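Local coordinates for solute-binding protein (Thermoactinomyces vulgaris, PDB 2ZYO), which binds maltodextrins, here maltotetraose, and probably hands them on as the extracellular solute-binding component of a sugar transport system, at residues E149-A154 / F219-L224; A187-Q192 / P354-V359; N199-N204 / I387-I392; V264-K269 / F340-S345. One frame throughout, in Å; residues are numbered along the deposited sequence.

Contact 1. Residues E149-A154 / F219-L224; sequences ELFQYA and FTEARL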
loop_
_atom_site.group_PDB
_atom_site.type_symbol
_atom_site.label_atom_id
_atom_site.label_comp_id
_atom_site.label_asym_id
_atom_site.label_seq_id
_atom_site.Cartn_x
_atom_site.Cartn_y
_atom_site.Cartn_z
ATOM N N GLU A 149 -3.296 -22.944 -11.962
ATOM C CA GLU A 149 -2.289 -23.851 -11.411
ATOM C C GLU A 149 -2.068 -23.614 -9.918
ATOM O O GLU A 149 -1.889 -24.566 -9.154
ATOM C CB GLU A 149 -0.975 -23.737 -12.191
ATOM C CG GLU A 149 -1.011 -24.422 -13.560
ATOM C CD GLU A 149 0.101 -23.968 -14.489
ATOM O OE1 GLU A 149 0.184 -22.756 -14.777
ATOM O OE2 GLU A 149 0.884 -24.825 -14.951
ATOM N N LEU A 150 -2.091 -22.346 -9.511
ATOM C CA LEU A 150 -1.980 -21.977 -8.103
ATOM C C LEU A 150 -3.150 -22.529 -7.297
ATOM O O LEU A 150 -2.957 -23.071 -6.207
ATOM C CB LEU A 150 -1.909 -20.452 -7.942
ATOM C CG LEU A 150 -1.718 -19.902 -6.521
ATOM C CD1 LEU A 150 -0.287 -20.112 -6.035
ATOM C CD2 LEU A 150 -2.102 -18.433 -6.457
ATOM N N PHE A 151 -4.360 -22.392 -7.835
ATOM C CA PHE A 151 -5.542 -22.866 -7.126
ATOM C C PHE A 151 -5.591 -24.390 -7.033
ATOM O O PHE A 151 -5.982 -24.934 -6.001
ATOM C CB PHE A 151 -6.835 -22.317 -7.730
ATOM C CG PHE A 151 -8.016 -22.471 -6.822
ATOM C CD1 PHE A 151 -8.175 -21.626 -5.729
ATOM C CD2 PHE A 151 -8.947 -23.483 -7.031
ATOM C CE1 PHE A 151 -9.252 -21.775 -4.863
ATOM C CE2 PHE A 151 -10.030 -23.638 -6.172
ATOM C CZ PHE A 151 -10.182 -22.783 -5.085
ATOM N N GLN A 152 -5.186 -25.064 -8.110
ATOM C CA GLN A 152 -5.058 -26.523 -8.114
ATOM C C GLN A 152 -4.073 -26.979 -7.036
ATOM O O GLN A 152 -4.347 -27.925 -6.292
ATOM C CB GLN A 152 -4.630 -27.027 -9.500
ATOM C CG GLN A 152 -4.352 -28.536 -9.585
ATOM C CD GLN A 152 -5.538 -29.394 -9.172
ATOM O OE1 GLN A 152 -6.689 -29.072 -9.465
ATOM N NE2 GLN A 152 -5.256 -30.500 -8.494
ATOM N N TYR A 153 -2.938 -26.288 -6.956
ATOM C CA TYR A 153 -1.923 -26.537 -5.934
ATOM C C TYR A 153 -2.511 -26.412 -4.526
ATOM O O TYR A 153 -2.215 -27.224 -3.653
ATOM C CB TYR A 153 -0.746 -25.572 -6.124
ATOM C CG TYR A 153 0.451 -25.836 -5.236
ATOM C CD1 TYR A 153 1.427 -26.762 -5.605
ATOM C CD2 TYR A 153 0.619 -25.146 -4.037
ATOM C CE1 TYR A 153 2.533 -27.004 -4.792
ATOM C CE2 TYR A 153 1.719 -25.383 -3.217
ATOM C CZ TYR A 153 2.671 -26.310 -3.600
ATOM O OH TYR A 153 3.762 -26.539 -2.793
ATOM N N ALA A 154 -3.353 -25.401 -4.313
ATOM C CA ALA A 154 -4.027 -25.220 -3.025
ATOM C C ALA A 154 -5.020 -26.351 -2.738
ATOM O O ALA A 154 -5.042 -26.896 -1.634
ATOM C CB ALA A 154 -4.719 -23.866 -2.968
ATOM N N PHE A 219 -12.638 -21.154 0.271
ATOM C CA PHE A 219 -13.186 -21.741 1.487
ATOM C C PHE A 219 -13.923 -23.053 1.218
ATOM O O PHE A 219 -13.844 -23.982 2.024
ATOM C CB PHE A 219 -14.067 -20.722 2.220
ATOM C CG PHE A 219 -13.312 -19.505 2.671
ATOM C CD1 PHE A 219 -12.622 -19.512 3.878
ATOM C CD2 PHE A 219 -13.256 -18.364 1.872
ATOM C CE1 PHE A 219 -11.903 -18.397 4.294
ATOM C CE2 PHE A 219 -12.537 -17.243 2.281
ATOM C CZ PHE A 219 -11.860 -17.259 3.492
ATOM N N THR A 220 -14.606 -23.135 0.079
ATOM C CA THR A 220 -15.378 -24.331 -0.284
ATOM C C THR A 220 -14.543 -25.433 -0.945
ATOM O O THR A 220 -14.865 -26.619 -0.820
ATOM C CB THR A 220 -16.558 -23.989 -1.214
ATOM O OG1 THR A 220 -16.063 -23.363 -2.405
ATOM C CG2 THR A 220 -17.552 -23.059 -0.520
ATOM N N GLU A 221 -13.483 -25.045 -1.653
ATOM C CA GLU A 221 -12.637 -26.009 -2.366
ATOM C C GLU A 221 -11.206 -26.092 -1.829
ATOM O O GLU A 221 -10.623 -27.176 -1.776
ATOM C CB GLU A 221 -12.609 -25.704 -3.866
ATOM C CG GLU A 221 -13.954 -25.838 -4.573
ATOM C CD GLU A 221 -13.855 -25.598 -6.071
ATOM O OE1 GLU A 221 -12.809 -25.932 -6.670
ATOM O OE2 GLU A 221 -14.828 -25.079 -6.654
ATOM N N ALA A 222 -10.641 -24.947 -1.449
ATOM C CA ALA A 222 -9.259 -24.892 -0.965
ATOM C C ALA A 222 -9.160 -24.992 0.561
ATOM O O ALA A 222 -8.072 -24.882 1.131
ATOM C CB ALA A 222 -8.558 -23.639 -1.483
ATOM N N ARG A 223 -10.309 -25.194 1.205
ATOM C CA ARG A 223 -10.397 -25.539 2.631
ATOM C C ARG A 223 -9.694 -24.578 3.604
ATOM O O ARG A 223 -9.185 -25.001 4.644
ATOM C CB ARG A 223 -9.927 -26.987 2.860
ATOM C CG ARG A 223 -10.724 -28.036 2.086
ATOM C CD ARG A 223 -10.163 -29.445 2.283
ATOM N NE ARG A 223 -8.818 -29.597 1.729
ATOM C CZ ARG A 223 -8.542 -29.998 0.489
ATOM N NH1 ARG A 223 -9.514 -30.308 -0.362
ATOM N NH2 ARG A 223 -7.279 -30.094 0.100
ATOM N N LEU A 224 -9.676 -23.288 3.273
ATOM C CA LEU A 224 -9.104 -22.284 4.172
ATOM C C LEU A 224 -9.953 -22.125 5.436
ATOM O O LEU A 224 -11.180 -22.248 5.370
ATOM C CB LEU A 224 -8.942 -20.928 3.468
ATOM C CG LEU A 224 -7.929 -20.786 2.323
ATOM C CD1 LEU A 224 -7.666 -19.312 2.053
ATOM C CD2 LEU A 224 -6.615 -21.505 2.606
#

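Contact 2. Residues A187-Q192 / P354-V359; sequences AVFKEQ and PEMGVV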
loop_
_atom_site.group_PDB
_atom_site.type_symbol
_atom_site.label_atom_id
_atom_site.label_comp_id
_atom_site.label_asym_id
_atom_site.label_seq_id
_atom_site.Cartn_x
_atom_site.Cartn_y
_atom_site.Cartn_z
ATOM N N ALA A 187 -14.467 -2.818 -10.063
ATOM C CA ALA A 187 -13.846 -1.635 -9.472
ATOM C C ALA A 187 -14.524 -1.297 -8.145
ATOM O O ALA A 187 -15.676 -1.678 -7.918
ATOM C CB ALA A 187 -13.938 -0.458 -10.435
ATOM N N VAL A 188 -13.811 -0.593 -7.270
ATOM C CA VAL A 188 -14.405 -0.101 -6.025
ATOM C C VAL A 188 -15.311 1.093 -6.333
ATOM O O VAL A 188 -16.514 1.047 -6.072
ATOM C CB VAL A 188 -13.342 0.295 -4.971
ATOM C CG1 VAL A 188 -14.019 0.654 -3.656
ATOM C CG2 VAL A 188 -12.335 -0.833 -4.759
ATOM N N PHE A 189 -14.721 2.151 -6.887
ATOM C CA PHE A 189 -15.462 3.320 -7.359
ATOM C C PHE A 189 -15.198 3.505 -8.846
ATOM O O PHE A 189 -14.095 3.227 -9.320
ATOM C CB PHE A 189 -15.025 4.589 -6.618
ATOM C CG PHE A 189 -15.228 4.535 -5.128
ATOM C CD1 PHE A 189 -16.495 4.712 -4.577
ATOM C CD2 PHE A 189 -14.148 4.335 -4.275
ATOM C CE1 PHE A 189 -16.684 4.673 -3.196
ATOM C CE2 PHE A 189 -14.328 4.293 -2.896
ATOM C CZ PHE A 189 -15.597 4.463 -2.356
ATOM N N LYS A 190 -16.203 3.976 -9.581
ATOM C CA LYS A 190 -16.023 4.283 -10.998
ATOM C C LYS A 190 -15.058 5.454 -11.165
ATOM O O LYS A 190 -15.261 6.525 -10.588
ATOM C CB LYS A 190 -17.366 4.588 -11.670
ATOM C CG LYS A 190 -17.276 5.046 -13.130
ATOM C CD LYS A 190 -16.719 3.964 -14.052
ATOM C CE LYS A 190 -16.750 4.399 -15.513
ATOM N NZ LYS A 190 -15.950 5.634 -15.767
ATOM N N GLU A 191 -14.009 5.227 -11.949
ATOM C CA GLU A 191 -12.983 6.234 -12.195
ATOM C C GLU A 191 -13.220 6.946 -13.519
ATOM O O GLU A 191 -13.502 6.311 -14.539
ATOM C CB GLU A 191 -11.591 5.594 -12.180
ATOM C CG GLU A 191 -10.436 6.594 -12.152
ATOM C CD GLU A 191 -9.087 5.937 -11.918
ATOM O OE1 GLU A 191 -8.947 5.167 -10.941
ATOM O OE2 GLU A 191 -8.155 6.200 -12.705
ATOM N N GLN A 192 -13.107 8.271 -13.484
ATOM C CA GLN A 192 -13.207 9.101 -14.676
ATOM C C GLN A 192 -12.169 10.219 -14.623
ATOM O O GLN A 192 -12.307 11.174 -13.855
ATOM C CB GLN A 192 -14.625 9.669 -14.827
ATOM C CG GLN A 192 -14.852 10.554 -16.056
ATOM C CD GLN A 192 -14.743 9.796 -17.367
ATOM O OE1 GLN A 192 -13.645 9.502 -17.839
ATOM N NE2 GLN A 192 -15.887 9.489 -17.968
ATOM N N PRO A 354 -12.026 10.107 0.746
ATOM C CA PRO A 354 -12.470 9.818 2.116
ATOM C C PRO A 354 -13.459 8.655 2.208
ATOM O O PRO A 354 -13.442 7.906 3.187
ATOM C CB PRO A 354 -13.142 11.125 2.550
ATOM C CG PRO A 354 -12.483 12.172 1.727
ATOM C CD PRO A 354 -12.244 11.523 0.394
ATOM N N GLU A 355 -14.291 8.502 1.182
ATOM C CA GLU A 355 -15.321 7.464 1.151
ATOM C C GLU A 355 -14.780 6.031 1.203
ATOM O O GLU A 355 -15.485 5.120 1.634
ATOM C CB GLU A 355 -16.234 7.650 -0.062
ATOM C CG GLU A 355 -17.126 8.886 0.024
ATOM C CD GLU A 355 -16.426 10.180 -0.377
ATOM O OE1 GLU A 355 -15.300 10.128 -0.923
ATOM O OE2 GLU A 355 -17.014 11.258 -0.146
ATOM N N MET A 356 -13.534 5.832 0.774
ATOM C CA MET A 356 -12.913 4.507 0.854
ATOM C C MET A 356 -12.805 4.017 2.301
ATOM O O MET A 356 -12.857 2.813 2.560
ATOM C CB MET A 356 -11.538 4.497 0.179
ATOM C CG MET A 356 -10.928 3.102 0.045
ATOM S SD MET A 356 -11.900 2.010 -1.013
ATOM C CE MET A 356 -11.200 0.411 -0.615
ATOM N N GLY A 357 -12.671 4.958 3.235
ATOM C CA GLY A 357 -12.555 4.641 4.660
ATOM C C GLY A 357 -13.666 3.765 5.215
ATOM O O GLY A 357 -13.427 2.939 6.099
ATOM N N VAL A 358 -14.877 3.939 4.691
ATOM C CA VAL A 358 -16.039 3.190 5.177
ATOM C C VAL A 358 -16.378 1.979 4.299
ATOM O O VAL A 358 -17.381 1.301 4.528
ATOM C CB VAL A 358 -17.285 4.099 5.364
ATOM C CG1 VAL A 358 -17.016 5.164 6.424
ATOM C CG2 VAL A 358 -17.709 4.732 4.043
ATOM N N VAL A 359 -15.538 1.714 3.300
ATOM C CA VAL A 359 -15.727 0.561 2.417
ATOM C C VAL A 359 -15.203 -0.727 3.059
ATOM O O VAL A 359 -15.846 -1.776 2.958
ATOM C CB VAL A 359 -15.079 0.786 1.018
ATOM C CG1 VAL A 359 -14.992 -0.520 0.219
ATOM C CG2 VAL A 359 -15.858 1.828 0.237
#

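Contact 3. Residues N199-N204 / I387-I392; sequences NEIGLN and IMKEKI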
loop_
_atom_site.group_PDB
_atom_site.type_symbol
_atom_site.label_atom_id
_atom_site.label_comp_id
_atom_site.label_asym_id
_atom_site.label_seq_id
_atom_site.Cartn_x
_atom_site.Cartn_y
_atom_site.Cartn_z
ATOM N N ASN A 199 -20.464 7.859 -5.433
ATOM C CA ASN A 199 -21.832 7.382 -5.624
ATOM C C ASN A 199 -21.947 6.176 -6.557
ATOM O O ASN A 199 -22.940 5.444 -6.505
ATOM C CB ASN A 199 -22.739 8.517 -6.109
ATOM C CG ASN A 199 -23.159 9.448 -4.989
ATOM O OD1 ASN A 199 -24.306 9.419 -4.548
ATOM N ND2 ASN A 199 -22.231 10.276 -4.519
ATOM N N GLU A 200 -20.941 5.975 -7.409
ATOM C CA GLU A 200 -20.920 4.807 -8.289
ATOM C C GLU A 200 -19.970 3.735 -7.754
ATOM O O GLU A 200 -18.815 3.631 -8.178
ATOM C CB GLU A 200 -20.592 5.180 -9.741
ATOM C CG GLU A 200 -21.027 4.106 -10.742
ATOM C CD GLU A 200 -20.713 4.440 -12.195
ATOM O OE1 GLU A 200 -20.615 3.494 -13.002
ATOM O OE2 GLU A 200 -20.553 5.632 -12.534
ATOM N N ILE A 201 -20.478 2.955 -6.804
ATOM C CA ILE A 201 -19.738 1.839 -6.225
ATOM C C ILE A 201 -19.910 0.617 -7.124
ATOM O O ILE A 201 -21.026 0.284 -7.522
ATOM C CB ILE A 201 -20.208 1.544 -4.775
ATOM C CG1 ILE A 201 -19.829 2.706 -3.848
ATOM C CG2 ILE A 201 -19.621 0.224 -4.260
ATOM C CD1 ILE A 201 -20.420 2.619 -2.447
ATOM N N GLY A 202 -18.803 -0.042 -7.452
ATOM C CA GLY A 202 -18.844 -1.177 -8.372
ATOM C C GLY A 202 -18.798 -2.540 -7.710
ATOM O O GLY A 202 -18.659 -3.556 -8.391
ATOM N N LEU A 203 -18.942 -2.572 -6.388
ATOM C CA LEU A 203 -18.727 -3.806 -5.632
ATOM C C LEU A 203 -19.925 -4.763 -5.570
ATOM O O LEU A 203 -19.834 -5.827 -4.951
ATOM C CB LEU A 203 -18.164 -3.502 -4.235
ATOM C CG LEU A 203 -16.735 -2.939 -4.202
ATOM C CD1 LEU A 203 -16.292 -2.664 -2.778
ATOM C CD2 LEU A 203 -15.741 -3.872 -4.899
ATOM N N ASN A 204 -21.035 -4.401 -6.210
ATOM C CA ASN A 204 -22.126 -5.364 -6.415
ATOM C C ASN A 204 -22.493 -5.546 -7.894
ATOM O O ASN A 204 -23.604 -5.966 -8.231
ATOM C CB ASN A 204 -23.352 -5.051 -5.536
ATOM C CG ASN A 204 -24.046 -3.756 -5.918
ATOM O OD1 ASN A 204 -23.411 -2.785 -6.324
ATOM N ND2 ASN A 204 -25.369 -3.735 -5.771
ATOM N N ILE A 387 -24.826 -0.906 2.859
ATOM C CA ILE A 387 -24.201 -0.396 4.080
ATOM C C ILE A 387 -23.214 0.741 3.790
ATOM O O ILE A 387 -23.227 1.767 4.475
ATOM C CB ILE A 387 -23.524 -1.539 4.885
ATOM C CG1 ILE A 387 -24.592 -2.437 5.518
ATOM C CG2 ILE A 387 -22.593 -0.978 5.953
ATOM C CD1 ILE A 387 -24.079 -3.779 6.013
ATOM N N MET A 388 -22.380 0.559 2.765
ATOM C CA MET A 388 -21.421 1.585 2.339
ATOM C C MET A 388 -22.096 2.908 2.020
ATOM O O MET A 388 -21.681 3.961 2.507
ATOM C CB MET A 388 -20.670 1.132 1.091
ATOM C CG MET A 388 -19.661 0.053 1.318
ATOM S SD MET A 388 -19.081 -0.546 -0.270
ATOM C CE MET A 388 -18.445 -2.141 0.239
ATOM N N LYS A 389 -23.137 2.835 1.195
ATOM C CA LYS A 389 -23.814 4.019 0.675
ATOM C C LYS A 389 -24.511 4.821 1.771
ATOM O O LYS A 389 -24.625 6.045 1.672
ATOM C CB LYS A 389 -24.791 3.628 -0.435
ATOM C CG LYS A 389 -24.100 3.012 -1.650
ATOM C CD LYS A 389 -25.086 2.552 -2.714
ATOM C CE LYS A 389 -25.493 3.687 -3.635
ATOM N NZ LYS A 389 -24.335 4.253 -4.390
ATOM N N GLU A 390 -24.963 4.126 2.815
ATOM C CA GLU A 390 -25.519 4.783 3.994
ATOM C C GLU A 390 -24.415 5.482 4.789
ATOM O O GLU A 390 -24.595 6.617 5.232
ATOM C CB GLU A 390 -26.264 3.780 4.881
ATOM C CG GLU A 390 -27.111 4.427 5.976
ATOM C CD GLU A 390 -27.735 3.414 6.917
ATOM O OE1 GLU A 390 -26.982 2.691 7.606
ATOM O OE2 GLU A 390 -28.981 3.349 6.977
ATOM N N LYS A 391 -23.281 4.798 4.952
ATOM C CA LYS A 391 -22.136 5.322 5.705
ATOM C C LYS A 391 -21.465 6.517 5.027
ATOM O O LYS A 391 -20.924 7.394 5.703
ATOM C CB LYS A 391 -21.102 4.217 5.959
ATOM C CG LYS A 391 -21.501 3.191 7.027
ATOM C CD LYS A 391 -21.381 3.740 8.451
ATOM C CE LYS A 391 -19.935 3.754 8.943
ATOM N NZ LYS A 391 -19.833 4.164 10.372
ATOM N N ILE A 392 -21.506 6.542 3.696
ATOM C CA ILE A 392 -20.919 7.628 2.904
ATOM C C ILE A 392 -21.634 8.967 3.133
ATOM O O ILE A 392 -20.992 10.018 3.197
ATOM C CB ILE A 392 -20.861 7.252 1.392
ATOM C CG1 ILE A 392 -19.674 6.316 1.133
ATOM C CG2 ILE A 392 -20.773 8.499 0.501
ATOM C CD1 ILE A 392 -19.736 5.560 -0.184
HETATM O O HOH W 1 -23.414 2.497 -6.307
#

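Contact 4. Residues V264-K269 / F340-S345; sequences VAPLPK and FAKQAS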
loop_
_atom_site.group_PDB
_atom_site.type_symbol
_atom_site.label_atom_id
_atom_site.label_comp_id
_atom_site.label_asym_id
_atom_site.label_seq_id
_atom_site.Cartn_x
_atom_site.Cartn_y
_atom_site.Cartn_z
ATOM N N VAL A 264 10.189 -14.648 -3.233
ATOM C CA VAL A 264 9.070 -13.768 -3.580
ATOM C C VAL A 264 8.913 -13.662 -5.095
ATOM O O VAL A 264 9.869 -13.346 -5.808
ATOM C CB VAL A 264 9.220 -12.341 -2.978
ATOM C CG1 VAL A 264 7.973 -11.505 -3.259
ATOM C CG2 VAL A 264 9.481 -12.401 -1.476
ATOM N N ALA A 265 7.701 -13.923 -5.573
ATOM C CA ALA A 265 7.386 -13.818 -6.994
ATOM C C ALA A 265 6.096 -13.027 -7.189
ATOM O O ALA A 265 5.279 -12.945 -6.270
ATOM C CB ALA A 265 7.257 -15.211 -7.604
ATOM N N PRO A 266 5.902 -12.440 -8.389
ATOM C CA PRO A 266 4.611 -11.809 -8.656
ATOM C C PRO A 266 3.514 -12.863 -8.621
ATOM O O PRO A 266 3.797 -14.050 -8.808
ATOM C CB PRO A 266 4.754 -11.276 -10.086
ATOM C CG PRO A 266 6.204 -11.265 -10.368
ATOM C CD PRO A 266 6.823 -12.334 -9.534
ATOM N N LEU A 267 2.279 -12.436 -8.377
ATOM C CA LEU A 267 1.147 -13.353 -8.446
ATOM C C LEU A 267 1.038 -13.928 -9.855
ATOM O O LEU A 267 1.296 -13.219 -10.834
ATOM C CB LEU A 267 -0.153 -12.648 -8.055
ATOM C CG LEU A 267 -0.251 -12.068 -6.639
ATOM C CD1 LEU A 267 -1.606 -11.412 -6.439
ATOM C CD2 LEU A 267 -0.008 -13.137 -5.576
ATOM N N PRO A 268 0.691 -15.225 -9.959
ATOM C CA PRO A 268 0.515 -15.874 -11.256
ATOM C C PRO A 268 -0.522 -15.158 -12.114
ATOM O O PRO A 268 -1.458 -14.556 -11.582
ATOM C CB PRO A 268 0.016 -17.269 -10.874
ATOM C CG PRO A 268 0.561 -17.502 -9.507
ATOM C CD PRO A 268 0.467 -16.165 -8.845
ATOM N N LYS A 269 -0.350 -15.211 -13.432
ATOM C CA LYS A 269 -1.292 -14.572 -14.344
ATOM C C LYS A 269 -2.692 -15.141 -14.161
ATOM O O LYS A 269 -2.869 -16.352 -14.001
ATOM C CB LYS A 269 -0.824 -14.685 -15.796
ATOM C CG LYS A 269 0.394 -13.825 -16.092
ATOM C CD LYS A 269 0.727 -13.791 -17.572
ATOM C CE LYS A 269 1.869 -12.819 -17.834
ATOM N NZ LYS A 269 2.252 -12.785 -19.270
ATOM N N PHE A 340 8.263 -8.304 -5.228
ATOM C CA PHE A 340 7.375 -7.238 -4.771
ATOM C C PHE A 340 7.351 -6.067 -5.752
ATOM O O PHE A 340 6.290 -5.515 -6.044
ATOM C CB PHE A 340 7.794 -6.728 -3.391
ATOM C CG PHE A 340 7.519 -7.685 -2.267
ATOM C CD1 PHE A 340 6.223 -8.114 -1.993
ATOM C CD2 PHE A 340 8.557 -8.128 -1.457
ATOM C CE1 PHE A 340 5.975 -8.993 -0.942
ATOM C CE2 PHE A 340 8.318 -9.004 -0.404
ATOM C CZ PHE A 340 7.021 -9.437 -0.149
ATOM N N ALA A 341 8.528 -5.691 -6.250
ATOM C CA ALA A 341 8.646 -4.580 -7.189
ATOM C C ALA A 341 7.974 -4.907 -8.520
ATOM O O ALA A 341 7.268 -4.069 -9.084
ATOM C CB ALA A 341 10.106 -4.210 -7.396
ATOM N N LYS A 342 8.191 -6.130 -9.006
ATOM C CA LYS A 342 7.551 -6.607 -10.235
ATOM C C LYS A 342 6.031 -6.553 -10.117
ATOM O O LYS A 342 5.351 -6.053 -11.014
ATOM C CB LYS A 342 7.996 -8.034 -10.575
ATOM C CG LYS A 342 9.397 -8.148 -11.164
ATOM C CD LYS A 342 9.663 -9.545 -11.715
ATOM C CE LYS A 342 9.966 -10.548 -10.606
ATOM N NZ LYS A 342 10.202 -11.925 -11.140
ATOM N N GLN A 343 5.505 -7.056 -9.001
ATOM C CA GLN A 343 4.064 -7.044 -8.764
ATOM C C GLN A 343 3.528 -5.623 -8.594
ATOM O O GLN A 343 2.456 -5.297 -9.112
ATOM C CB GLN A 343 3.696 -7.915 -7.556
ATOM C CG GLN A 343 2.189 -8.055 -7.326
ATOM C CD GLN A 343 1.453 -8.588 -8.543
ATOM O OE1 GLN A 343 1.768 -9.661 -9.051
ATOM N NE2 GLN A 343 0.465 -7.835 -9.016
ATOM N N ALA A 344 4.284 -4.781 -7.888
ATOM C CA ALA A 344 3.898 -3.388 -7.668
ATOM C C ALA A 344 3.777 -2.622 -8.983
ATOM O O ALA A 344 2.961 -1.706 -9.094
ATOM C CB ALA A 344 4.883 -2.696 -6.738
ATOM N N SER A 345 4.581 -3.013 -9.973
ATOM C CA SER A 345 4.575 -2.370 -11.291
ATOM C C SER A 345 3.321 -2.715 -12.099
ATOM O O SER A 345 3.069 -2.133 -13.157
ATOM C CB SER A 345 5.835 -2.746 -12.081
ATOM O OG SER A 345 5.761 -4.068 -12.585
HETATM O O HOH W 2 10.752 -12.790 -8.701
#

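Contact 1. Residues E149-A154 / F219-L224
The ring of Phe151 overlaps the side chains of Glu221 and Ala222. CE1 of Phe151 lies 3.9 Å from CB of Ala222, an oblique approach, while on the other flank CE2 of Phe151 is 3.6 Å from OE1 of Glu221. That carboxylate oxygen sits in the plane of the ring, against its edge, where the ring hydrogens carry a slight positive charge. The carboxylate is turned 75° from the ring plane, and the two side chains cross nearly at right angles. Closer to the backbone, CB of Glu221 packs on CZ of Phe151 at 4.0 Å. Phe151 reaches across because its CG is anti to the backbone N (chi1 -164°), which swings the ring toward the other segment. One turn on, CB of Ala154 packs against CB of Ala222 at 4.1 Å, a small methyl pair that lets Ala154 CA and Ala222 CA come within 5.6 Å. Arg223 has a positive phi (55°), the turn that takes the chain out of helix 206-220. Its guanidinium folds back over the end of helix 147-157, where NH2 hydrogen-bonds to the carbonyls of Lys155 and Asn158. With an alanine in place of Phe151, a gap would probably open beside Ala222, and CB of Glu221 would lose its apolar neighbour. The Phe151 ring also has a cation-pi contact with Lys217 and an edge-to-face contact with Trp218. Helix 147-157 is docked on the C-terminal end of helix 206-220, with Leu150 and Ala154 also resting on Val167 of strand 165-169.

Contact 2. Residues A187-Q192 / P354-V359
CB of Phe189 points toward 354-359, and CG lies beside the backbone N (chi1 -60°), carrying the ring forward to the contact. CE2 of Phe189 meets SD of Met356 at 3.8 Å; CZ of Phe189, at the tip, touches CG2 of Val359 at 3.7 Å and CB of Glu355 at 4.0 Å. The sulfur lies 5.1 Å from the centre of the Phe189 ring and 69° off its normal, an oblique Met-aromatic contact. Met356 is bent at chi2 (63°), which turns SD so that it rests against both the Phe189 ring and Val188. There Val188 CG1 approaches Met356 SD to 3.6 Å, the two side chains crossing at about a right angle, and the same methyl is 4.2 Å from CG1 of Val359. A serine in place of Phe189 would probably leave Met356 and Val359 without the ring that packs on them and set the thioether freer to turn. The ring also rests on Ile201 and Ile353. With valine, phenylalanine and methionine meeting through carbon and sulfur, the hairpin strand 189-192 is fastened to the loop leading into helix 360-371, which carries the sugar-binding residues Trp360 and Asn364, by apolar packing rather than by directed polar bonds.

Contact 3. Residues N199-N204 / I387-I392
Two torsions in Lys389, chi3 (84°) and chi4 (62°), bend its chain back so that its amino group reaches the backbone of 199-204, and Ile201 holds CD1 anti to CA (chi2 171°), which carries its terminal methyl up against the side chains of the helix. That methyl is the centre of the packing. Ile201 CD1 lies 3.8 Å from Met388 CB and equally close to CG of Lys389, whose aliphatic stem runs past it in the opposite direction. Tip to tip, Ile201 CD1 also meets Ile392 CD1 at 3.8 Å, so residues on successive turns of the helix, 388 and 392, grip one methyl. Met388 extends beyond CG and sends its thioether end further along the other segment, where Met388 CE touches Leu203 CD1 at 3.7 Å and the side chains cross at about a right angle.

The motif is a helix laid against the outgoing strand of a two-stranded antiparallel hairpin, 189-192 with 195-201: helix 377-394, close to the C-terminus, packs on the end of strand 195-201 and the turn after it. Beside this packing, a water makes the polar link. It accepts a hydrogen bond from Lys389 NZ at 2.8 Å and another from Ile201 N at 3.0 Å, which ties the ammonium to the strand backbone. The carbonyl oxygen of Asn199 also lies 2.8 Å from NZ of Lys389. On the inner side, Met388 and Leu203 both pack on Ile363 of helix 360-371 and on Val359.

Contact 4. Residues V264-K269 / F340-S345
Val264 stands at about a right angle to Phe340 and sets its CG1 methyl over the centre of the ring. The methyl is 3.7 Å from the ring centroid and 5° off the normal, an almost perpendicular CH-pi contact, while Val264 CG2 touches CE2 of Phe340 near the ring's edge. With CG1 anti to the backbone N (chi1 -175°), both methyls of Val264 face the ring. Pro266 crosses Lys342 obliquely: its CG lies 3.7 Å from Lys342 CB, and a bend at chi3 keeps the rest of the lysine chain along the proline ring. The ammonium then gives a hydrogen bond to a water, 2.6 Å from Lys342 NZ, and this water donates in turn to the carbonyl O of Val264. Deeper in, Gln343 OE1 accepts a hydrogen bond from Leu267 N at 2.9 Å, with the donor tilted 29° from the amide carbonyl plane. The other end of that buried amide, NE2, is bound to the carbonyl of Ala275, so both ends of the group are held and its rotation is fixed. Helix 338-344 packs on the end of strand 262-265 and the loop that follows, with Val264 and Phe340 also packing on Ala132 of the neighbouring strand 120-136.

How the contacts relate
Contacts 2 and 3 form one block, their centres 8 Å apart: strands 189-192 and 195-201 pair in the same hairpin, and Glu355 packs on Ile392. The block joins the hairpin to the chain's late part, the loop before helix 360-371 and helix 377-394. Helix 206-220, which follows strand 195-201, leads to the second segment of contact 1, whose centre is 29 Å from that of contact 2. Contact 4 falls between the two halves of contacts 2 and 3, yet touches contact 1 through Leu150 and Pro268. The segments thus interleave along the chain, and the side chains of Met356 (contact 2) and Phe340 (contact 4) come within about 7 and 10 Å of bound glucose.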